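Local structure of Pre-mRNA-processing-splicing factor 8 (Cryptococcus neoformans var. grubii serotype A, 6MX6) at residues A[48-52]-A[64-68]; A[59-63]-A[167-173]; A[118-123]-A[138-142]. The protein probably excises itself from the spliceosomal Prp8 precursor by protein splicing, as an intein built on the Hint fold. All blocks are in the same frame, centred on the assembly; numbering follows the deposited sequence.

Contact 1 (A[48-52]-A[64-68]); sequences EERLY and VCTHN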
loop_
_atom_site.group_PDB
_atom_site.type_symbol
_atom_site.label_atom_id
_atom_site.label_comp_id
_atom_site.label_asym_id
_atom_site.label_seq_id
_atom_site.Cartn_x
_atom_site.Cartn_y
_atom_site.Cartn_z
ATOM N N GLU A 48 8.254 -6.402 -14.027
ATOM C CA GLU A 48 6.998 -6.678 -14.712
ATOM C C GLU A 48 6.529 -8.073 -14.336
ATOM O O GLU A 48 7.272 -9.038 -14.525
ATOM C CB GLU A 48 7.164 -6.569 -16.230
ATOM C CG GLU A 48 5.899 -6.889 -16.992
ATOM C CD GLU A 48 5.930 -6.399 -18.428
ATOM O OE1 GLU A 48 6.945 -5.795 -18.838
ATOM O OE2 GLU A 48 4.931 -6.618 -19.145
ATOM N N GLU A 49 5.305 -8.184 -13.823
ATOM C CA GLU A 49 4.810 -9.507 -13.452
ATOM C C GLU A 49 3.310 -9.434 -13.222
ATOM O O GLU A 49 2.717 -8.354 -13.201
ATOM C CB GLU A 49 5.514 -10.055 -12.205
ATOM C CG GLU A 49 5.244 -9.275 -10.939
ATOM C CD GLU A 49 6.226 -9.618 -9.834
ATOM O OE1 GLU A 49 5.787 -10.107 -8.766
ATOM O OE2 GLU A 49 7.440 -9.409 -10.042
ATOM N N ARG A 50 2.701 -10.607 -13.060
ATOM C CA ARG A 50 1.289 -10.659 -12.698
ATOM C C ARG A 50 1.113 -10.173 -11.268
ATOM O O ARG A 50 1.651 -10.770 -10.333
ATOM C CB ARG A 50 0.754 -12.081 -12.856
ATOM C CG ARG A 50 0.649 -12.490 -14.310
ATOM C CD ARG A 50 0.408 -13.976 -14.450
ATOM N NE ARG A 50 -0.972 -14.325 -14.111
ATOM C CZ ARG A 50 -1.490 -15.541 -14.254
ATOM N NH1 ARG A 50 -0.753 -16.525 -14.746
ATOM N NH2 ARG A 50 -2.755 -15.764 -13.925
ATOM N N LEU A 51 0.343 -9.103 -11.095
ATOM C CA LEU A 51 0.162 -8.479 -9.794
ATOM C C LEU A 51 -1.149 -8.937 -9.163
ATOM O O LEU A 51 -1.990 -9.574 -9.797
ATOM C CB LEU A 51 0.184 -6.954 -9.933
ATOM C CG LEU A 51 1.431 -6.400 -10.627
ATOM C CD1 LEU A 51 1.344 -4.872 -10.748
ATOM C CD2 LEU A 51 2.658 -6.808 -9.838
ATOM N N TYR A 52 -1.322 -8.584 -7.897
ATOM C CA TYR A 52 -2.569 -8.815 -7.188
ATOM C C TYR A 52 -3.354 -7.518 -7.146
ATOM O O TYR A 52 -2.790 -6.465 -6.838
ATOM C CB TYR A 52 -2.314 -9.305 -5.766
ATOM C CG TYR A 52 -1.970 -10.763 -5.748
ATOM C CD1 TYR A 52 -0.669 -11.190 -5.980
ATOM C CD2 TYR A 52 -2.949 -11.710 -5.550
ATOM C CE1 TYR A 52 -0.358 -12.538 -5.987
ATOM C CE2 TYR A 52 -2.653 -13.055 -5.554
ATOM C CZ TYR A 52 -1.360 -13.464 -5.768
ATOM O OH TYR A 52 -1.088 -14.806 -5.769
ATOM N N VAL A 64 -2.997 -2.173 -6.478
ATOM C CA VAL A 64 -2.469 -3.265 -7.298
ATOM C C VAL A 64 -0.982 -3.393 -7.003
ATOM O O VAL A 64 -0.240 -2.415 -7.137
ATOM C CB VAL A 64 -2.722 -3.040 -8.798
ATOM C CG1 VAL A 64 -2.243 -4.232 -9.592
ATOM C CG2 VAL A 64 -4.212 -2.792 -9.068
ATOM N N CYS A 65 -0.546 -4.584 -6.595
ATOM C CA CYS A 65 0.803 -4.706 -6.051
ATOM C C CYS A 65 1.345 -6.127 -6.174
ATOM O O CYS A 65 0.620 -7.076 -6.464
ATOM C CB CYS A 65 0.823 -4.227 -4.606
ATOM S SG CYS A 65 -0.220 -5.225 -3.528
ATOM N N THR A 66 2.647 -6.271 -5.938
ATOM C CA THR A 66 3.284 -7.571 -6.110
ATOM C C THR A 66 2.924 -8.527 -4.979
ATOM O O THR A 66 2.479 -8.127 -3.898
ATOM C CB THR A 66 4.813 -7.450 -6.161
ATOM O OG1 THR A 66 5.259 -6.770 -4.982
ATOM C CG2 THR A 66 5.249 -6.705 -7.397
ATOM N N HIS A 67 3.180 -9.816 -5.231
ATOM C CA HIS A 67 2.857 -10.848 -4.254
ATOM C C HIS A 67 3.648 -10.683 -2.961
ATOM O O HIS A 67 3.179 -11.091 -1.896
ATOM C CB HIS A 67 3.116 -12.236 -4.850
ATOM C CG HIS A 67 4.561 -12.510 -5.128
ATOM N ND1 HIS A 67 5.347 -13.273 -4.291
ATOM C CD2 HIS A 67 5.367 -12.114 -6.143
ATOM C CE1 HIS A 67 6.572 -13.339 -4.779
ATOM N NE2 HIS A 67 6.612 -12.644 -5.902
ATOM N N ASN A 68 4.842 -10.100 -3.020
ATOM C CA ASN A 68 5.635 -9.931 -1.808
ATOM C C ASN A 68 5.463 -8.557 -1.181
ATOM O O ASN A 68 6.125 -8.254 -0.181
ATOM C CB ASN A 68 7.126 -10.190 -2.089
ATOM C CG ASN A 68 7.678 -9.310 -3.184
ATOM O OD1 ASN A 68 6.959 -8.897 -4.087
ATOM N ND2 ASN A 68 8.973 -9.026 -3.116
HETATM O O HOH W 1 3.384 -10.339 -8.113
HETATM O O HOH W 2 8.046 -9.540 -6.764
#
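Tyr52 pairs with Cys65 at the edge of the six-stranded antiparallel sheet, just ahead of Thr66, which in sequence begins the TxxH motif of intein block B. The pair is a hydrogen-bonded one: Tyr52 N gives a bond to Cys65 O (2.8 Å, 170° at the hydrogen), and Cys65 N returns one to Tyr52 O (2.9 Å). The two segments cross steeply rather than continue as a ladder, and side chains and water complete the contact. Leu51 touches with its CB and with one methyl: CB lies 3.7 Å from Val64 CG1, and CD2 reaches Thr66 CG2. With CG placed between the backbone N and carbonyl carbon (chi1 66°) and an extended chain beyond, Glu49 brings its carboxylate to the imidazole edge. There OE1 of Glu49 lies 3.3 Å from His67 CD2, the carboxylate and ring planes only 22° apart. Water 1 bridges the two segments, donating to Arg50 O and, at a very short distance, to Glu49 OE1, and accepting from His67 N (2.9 Å). His67 ND1 is bonded to Asp104, while its CB packs obliquely by the Tyr52 ring, 3.7 Å from CE1. Thr66 OG1 donates to Asn68 OD1 (2.9 Å) and is also bonded to Cys5 N, so the threonine hydroxyl ties the motif to the first modelled residue. Such a block B loop, held beside the N-terminal cysteine by backbone and hydroxyl bonds, is characteristic of the Hint fold, consistent with the N-terminal splice site of inteins.

Contact 2 (A[59-63]-A[167-173]); sequences GLEDL and RYDYLVL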
loop_
_atom_site.group_PDB
_atom_site.type_symbol
_atom_site.label_atom_id
_atom_site.label_comp_id
_atom_site.label_asym_id
_atom_site.label_seq_id
_atom_site.Cartn_x
_atom_site.Cartn_y
_atom_site.Cartn_z
ATOM N N GLY A 59 -15.621 3.074 -1.832
ATOM C CA GLY A 59 -15.340 3.560 -3.167
ATOM C C GLY A 59 -13.997 4.251 -3.294
ATOM O O GLY A 59 -13.928 5.455 -3.550
ATOM N N LEU A 60 -12.924 3.495 -3.110
ATOM C CA LEU A 60 -11.562 3.985 -3.266
ATOM C C LEU A 60 -10.900 3.205 -4.391
ATOM O O LEU A 60 -11.307 2.087 -4.708
ATOM C CB LEU A 60 -10.747 3.822 -1.974
ATOM C CG LEU A 60 -10.947 4.787 -0.799
ATOM C CD1 LEU A 60 -10.995 6.237 -1.256
ATOM C CD2 LEU A 60 -12.193 4.434 -0.012
ATOM N N GLU A 61 -9.864 3.799 -4.983
ATOM C CA GLU A 61 -9.150 3.153 -6.080
ATOM C C GLU A 61 -8.558 1.820 -5.643
ATOM O O GLU A 61 -8.060 1.685 -4.524
ATOM C CB GLU A 61 -8.028 4.065 -6.590
ATOM C CG GLU A 61 -8.517 5.181 -7.508
ATOM C CD GLU A 61 -7.382 5.916 -8.203
ATOM O OE1 GLU A 61 -6.206 5.554 -7.981
ATOM O OE2 GLU A 61 -7.671 6.859 -8.969
ATOM N N ASP A 62 -8.618 0.830 -6.536
ATOM C CA ASP A 62 -7.994 -0.460 -6.256
ATOM C C ASP A 62 -6.506 -0.280 -5.970
ATOM O O ASP A 62 -5.840 0.571 -6.560
ATOM C CB ASP A 62 -8.127 -1.416 -7.445
ATOM C CG ASP A 62 -9.565 -1.693 -7.848
ATOM O OD1 ASP A 62 -10.501 -1.338 -7.095
ATOM O OD2 ASP A 62 -9.749 -2.283 -8.938
ATOM N N LEU A 63 -5.976 -1.120 -5.085
ATOM C CA LEU A 63 -4.534 -1.187 -4.851
ATOM C C LEU A 63 -3.983 -2.388 -5.607
ATOM O O LEU A 63 -4.446 -3.509 -5.399
ATOM C CB LEU A 63 -4.225 -1.310 -3.360
ATOM C CG LEU A 63 -2.745 -1.413 -2.994
ATOM C CD1 LEU A 63 -2.020 -0.115 -3.394
ATOM C CD2 LEU A 63 -2.581 -1.711 -1.512
ATOM N N ARG A 167 -0.633 7.031 -0.147
ATOM C CA ARG A 167 -1.277 7.183 -1.442
ATOM C C ARG A 167 -1.987 8.535 -1.497
ATOM O O ARG A 167 -2.216 9.184 -0.475
ATOM C CB ARG A 167 -2.278 6.041 -1.676
ATOM C CG ARG A 167 -2.575 5.725 -3.148
ATOM C CD ARG A 167 -3.338 4.407 -3.311
ATOM N NE ARG A 167 -4.741 4.523 -2.907
ATOM C CZ ARG A 167 -5.667 3.606 -3.167
ATOM N NH1 ARG A 167 -5.335 2.496 -3.814
ATOM N NH2 ARG A 167 -6.923 3.786 -2.768
ATOM N N TYR A 168 -2.344 8.956 -2.713
ATOM C CA TYR A 168 -2.924 10.282 -2.908
ATOM C C TYR A 168 -4.220 10.470 -2.113
ATOM O O TYR A 168 -4.560 11.603 -1.747
ATOM C CB TYR A 168 -3.173 10.522 -4.399
ATOM C CG TYR A 168 -4.455 9.876 -4.867
ATOM C CD1 TYR A 168 -4.521 8.506 -5.096
ATOM C CD2 TYR A 168 -5.606 10.626 -5.044
ATOM C CE1 TYR A 168 -5.701 7.908 -5.506
ATOM C CE2 TYR A 168 -6.787 10.041 -5.453
ATOM C CZ TYR A 168 -6.832 8.686 -5.680
ATOM O OH TYR A 168 -8.020 8.115 -6.087
ATOM N N ASP A 169 -4.955 9.389 -1.841
ATOM C CA ASP A 169 -6.167 9.431 -1.032
ATOM C C ASP A 169 -5.906 9.074 0.426
ATOM O O ASP A 169 -6.837 8.685 1.139
ATOM C CB ASP A 169 -7.240 8.500 -1.615
ATOM C CG ASP A 169 -6.816 7.035 -1.614
ATOM O OD1 ASP A 169 -5.644 6.739 -1.298
ATOM O OD2 ASP A 169 -7.660 6.168 -1.923
ATOM N N TYR A 170 -4.652 9.169 0.872
ATOM C CA TYR A 170 -4.223 8.980 2.252
ATOM C C TYR A 170 -4.282 7.527 2.721
ATOM O O TYR A 170 -4.084 7.270 3.908
ATOM C CB TYR A 170 -5.018 9.884 3.208
ATOM C CG TYR A 170 -4.868 11.344 2.847
ATOM C CD1 TYR A 170 -3.696 12.029 3.130
ATOM C CD2 TYR A 170 -5.887 12.027 2.197
ATOM C CE1 TYR A 170 -3.546 13.368 2.789
ATOM C CE2 TYR A 170 -5.751 13.361 1.856
ATOM C CZ TYR A 170 -4.578 14.024 2.151
ATOM O OH TYR A 170 -4.443 15.351 1.811
ATOM N N LEU A 171 -4.523 6.567 1.824
ATOM C CA LEU A 171 -4.293 5.166 2.161
ATOM C C LEU A 171 -2.842 4.990 2.596
ATOM O O LEU A 171 -1.927 5.496 1.942
ATOM C CB LEU A 171 -4.600 4.272 0.956
ATOM C CG LEU A 171 -4.372 2.773 1.134
ATOM C CD1 LEU A 171 -5.338 2.204 2.145
ATOM C CD2 LEU A 171 -4.505 2.059 -0.207
ATOM N N VAL A 172 -2.633 4.293 3.707
ATOM C CA VAL A 172 -1.302 4.106 4.265
ATOM C C VAL A 172 -0.671 2.869 3.635
ATOM O O VAL A 172 -1.227 1.767 3.708
ATOM C CB VAL A 172 -1.343 3.989 5.796
ATOM C CG1 VAL A 172 0.051 3.651 6.336
ATOM C CG2 VAL A 172 -1.863 5.298 6.413
ATOM N N LEU A 173 0.504 3.054 3.042
ATOM C CA LEU A 173 1.236 2.027 2.319
ATOM C C LEU A 173 2.570 1.774 3.011
ATOM O O LEU A 173 3.132 2.667 3.652
ATOM C CB LEU A 173 1.484 2.468 0.871
ATOM C CG LEU A 173 0.235 2.675 0.011
ATOM C CD1 LEU A 173 0.596 3.397 -1.283
ATOM C CD2 LEU A 173 -0.465 1.330 -0.245
HETATM O O HOH W 3 -9.250 6.447 -4.179
HETATM O O HOH W 4 -3.588 2.522 -6.299
#
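Leu60 and Asp169 carry the nearest pair of alpha carbons, 8.0 Å apart, so the loop 59-63 and the type I turn of Arg167 to Tyr170 meet through side chains, with no backbone ladder between them. Arg167 spans the gap. Its CG lies opposite the backbone N (chi1 -155°), and a bend at chi3 of 74° turns the guanidinium toward the loop. There two nitrogens converge end-on upon a single acceptor: Glu61 O lies 2.9 Å from Arg167 NH1 and 3.0 Å from Arg167 NH2, both bonds bent to about 139° at the hydrogen. On its other edge the group holds Asp169 side-on, Arg167 NE to Asp169 OD1 at 2.9 Å and Arg167 NH2 to Asp169 OD2 at 2.6 Å, both parts of one salt bridge, each oxygen met on its syn side though out of the carboxylate plane. Leu171 CD2 sits over the centre of one guanidinium face and Glu61 CB lies over the other, off centre toward NH2; with the bonds at both edges this holds the group's rotation. The neighbouring aspartate would be expected to offset the arginine's charge. The Glu61 carboxylate crosses the end of Tyr168 at about a right angle, Glu61 CD 3.1 Å from Tyr168 OH. Water 3 accepts from Glu61 N, donates to Asp169 OD2 and bonds to Tyr168 OH, beside the tyrosine ring's cation-pi contact with Arg11. Farther along both segments, Leu63 and Leu173 lie antiparallel alongside one another, CD1 of Leu63 3.8 Å from CD2 of Leu173. A side-on arginine-aspartate salt bridge across a type I turn, its guanidinium also holding a distant carbonyl, here joins the approach to edge strand 63-65 to the C-terminal hairpin of the Hint fold.

Contact 3 (A[118-123]-A[138-142]); sequences KLFRST and TLLHI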
loop_
_atom_site.group_PDB
_atom_site.type_symbol
_atom_site.label_atom_id
_atom_site.label_comp_id
_atom_site.label_asym_id
_atom_site.label_seq_id
_atom_site.Cartn_x
_atom_site.Cartn_y
_atom_site.Cartn_z
ATOM N N LYS A 118 -7.954 -4.944 8.195
ATOM C CA LYS A 118 -8.450 -3.791 7.465
ATOM C C LYS A 118 -7.288 -2.930 7.000
ATOM O O LYS A 118 -6.317 -2.740 7.734
ATOM C CB LYS A 118 -9.410 -2.972 8.337
ATOM C CG LYS A 118 -10.702 -3.722 8.646
ATOM C CD LYS A 118 -11.160 -3.494 10.067
ATOM C CE LYS A 118 -12.486 -4.186 10.332
ATOM N NZ LYS A 118 -12.381 -5.653 10.108
ATOM N N LEU A 119 -7.386 -2.427 5.770
ATOM C CA LEU A 119 -6.537 -1.327 5.349
ATOM C C LEU A 119 -6.981 -0.048 6.062
ATOM O O LEU A 119 -8.040 0.000 6.689
ATOM C CB LEU A 119 -6.594 -1.160 3.833
ATOM C CG LEU A 119 -6.086 -2.354 3.019
ATOM C CD1 LEU A 119 -6.432 -2.186 1.535
ATOM C CD2 LEU A 119 -4.583 -2.494 3.198
ATOM N N PHE A 120 -6.163 1.001 5.980
ATOM C CA PHE A 120 -6.557 2.222 6.671
ATOM C C PHE A 120 -5.915 3.444 6.036
ATOM O O PHE A 120 -4.904 3.360 5.334
ATOM C CB PHE A 120 -6.217 2.164 8.164
ATOM C CG PHE A 120 -4.754 2.069 8.462
ATOM C CD1 PHE A 120 -4.099 0.852 8.403
ATOM C CD2 PHE A 120 -4.033 3.194 8.832
ATOM C CE1 PHE A 120 -2.748 0.760 8.699
ATOM C CE2 PHE A 120 -2.681 3.110 9.126
ATOM C CZ PHE A 120 -2.039 1.892 9.059
ATOM N N ARG A 121 -6.532 4.588 6.308
ATOM C CA ARG A 121 -6.050 5.892 5.901
ATOM C C ARG A 121 -5.612 6.660 7.140
ATOM O O ARG A 121 -6.045 6.372 8.258
ATOM C CB ARG A 121 -7.131 6.670 5.147
ATOM C CG ARG A 121 -7.900 5.851 4.121
ATOM C CD ARG A 121 -9.228 6.519 3.764
ATOM N NE ARG A 121 -9.019 7.697 2.930
ATOM C CZ ARG A 121 -9.996 8.442 2.420
ATOM N NH1 ARG A 121 -11.262 8.129 2.653
ATOM N NH2 ARG A 121 -9.705 9.500 1.675
ATOM N N SER A 122 -4.742 7.643 6.938
ATOM C CA SER A 122 -4.211 8.399 8.062
ATOM C C SER A 122 -5.235 9.423 8.536
ATOM O O SER A 122 -5.698 10.262 7.756
ATOM C CB SER A 122 -2.909 9.096 7.677
ATOM O OG SER A 122 -3.175 10.241 6.888
ATOM N N THR A 123 -5.585 9.354 9.817
ATOM C CA THR A 123 -6.530 10.308 10.383
ATOM C C THR A 123 -5.977 11.723 10.271
ATOM O O THR A 123 -4.822 11.982 10.624
ATOM C CB THR A 123 -6.820 9.961 11.840
ATOM O OG1 THR A 123 -6.832 8.536 11.998
ATOM C CG2 THR A 123 -8.174 10.525 12.256
ATOM N N THR A 138 -12.127 5.474 8.988
ATOM C CA THR A 138 -10.799 5.440 8.392
ATOM C C THR A 138 -10.303 4.024 8.117
ATOM O O THR A 138 -9.223 3.865 7.540
ATOM C CB THR A 138 -9.800 6.174 9.294
ATOM O OG1 THR A 138 -8.626 6.505 8.541
ATOM C CG2 THR A 138 -9.405 5.311 10.485
ATOM N N LEU A 139 -11.049 3.000 8.517
ATOM C CA LEU A 139 -10.717 1.625 8.174
ATOM C C LEU A 139 -11.427 1.244 6.883
ATOM O O LEU A 139 -12.570 1.646 6.640
ATOM C CB LEU A 139 -11.118 0.656 9.288
ATOM C CG LEU A 139 -10.422 0.752 10.642
ATOM C CD1 LEU A 139 -11.050 -0.237 11.608
ATOM C CD2 LEU A 139 -8.929 0.498 10.523
ATOM N N LEU A 140 -10.734 0.478 6.052
ATOM C CA LEU A 140 -11.250 0.030 4.770
ATOM C C LEU A 140 -11.354 -1.487 4.784
ATOM O O LEU A 140 -10.420 -2.177 5.207
ATOM C CB LEU A 140 -10.347 0.494 3.623
ATOM C CG LEU A 140 -10.019 1.980 3.639
ATOM C CD1 LEU A 140 -8.978 2.282 2.584
ATOM C CD2 LEU A 140 -11.279 2.797 3.405
ATOM N N HIS A 141 -12.480 -1.998 4.309
ATOM C CA HIS A 141 -12.768 -3.420 4.321
ATOM C C HIS A 141 -12.461 -3.975 2.939
ATOM O O HIS A 141 -12.974 -3.469 1.936
ATOM C CB HIS A 141 -14.229 -3.661 4.700
ATOM C CG HIS A 141 -14.615 -3.033 6.003
ATOM N ND1 HIS A 141 -14.956 -1.700 6.116
ATOM C CD2 HIS A 141 -14.689 -3.548 7.253
ATOM C CE1 HIS A 141 -15.234 -1.426 7.378
ATOM N NE2 HIS A 141 -15.078 -2.529 8.088
ATOM N N ILE A 142 -11.621 -4.995 2.886
ATOM C CA ILE A 142 -11.259 -5.594 1.610
ATOM C C ILE A 142 -12.410 -6.466 1.127
ATOM O O ILE A 142 -12.899 -7.335 1.857
ATOM C CB ILE A 142 -9.957 -6.396 1.744
ATOM C CG1 ILE A 142 -8.803 -5.436 2.034
ATOM C CG2 ILE A 142 -9.694 -7.192 0.482
ATOM C CD1 ILE A 142 -7.470 -6.127 2.177
#
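Leu119 and Leu140 face each other as a hydrogen-bonded pair on one side of an antiparallel ladder, their CB atoms 4.1 Å apart, while Phe120 and Leu139 lie on the other side. The strand segments approach to 4.4 Å but run at 139°, a marked departure from straight antiparallel. On the Leu119 side, Ile142 fits obliquely against that leucine, CG1 to Leu119 CD1, and Leu140 sends CD1 across the stem of Arg121 at nearly a right angle, 4.0 Å from its CG. Leu171 closes over both leucines. On the opposite side the ridge is Leu139: its CD2 fills the step beside Phe120 CB, and its CD1 presses 3.6 Å from Lys118 CD. A kink at chi2 (141°) lets the Lys118 chain run beside the His141 ring, Lys118 CE 3.8 Å from His141 NE2. Leu140 N bonds to Leu119 O at 2.8 Å and Arg121 N to Thr138 O; the return bond from Leu119 N to Leu140 O is weak. Thr138 OG1 then donates to Arg121 O at 2.6 Å and closes the ladder's end. The polar ends find partners beyond the pair: Lys118 in Glu76, Arg121 in the carbonyl of Asp169, His141 in Glu58. This division implies that aliphatic stems supply the close fit within the pair, while polar ends bind its strands to neighbouring parts of the fold.

From the N terminus, residues 48-52 come first, and contact 1 closes a short loop when the chain returns at 64-68. Inside that loop lie residues 59-63, which open contact 2 and wait until 167-173 near the C terminus, so contacts 1 and 2 cross along the sequence. Contact 3, 118-123 with 138-142, opens and closes within the long span of contact 2 and follows contact 1 in series. Contact 1 lies where the chain passes from the four-stranded sheet into the six-stranded one, which contact 3 also reaches, on the opposite side of the chain's centre. Contacts 2 and 3 touch, through Val172 N to Phe120 O, tying that sheet to the C-terminal hairpin.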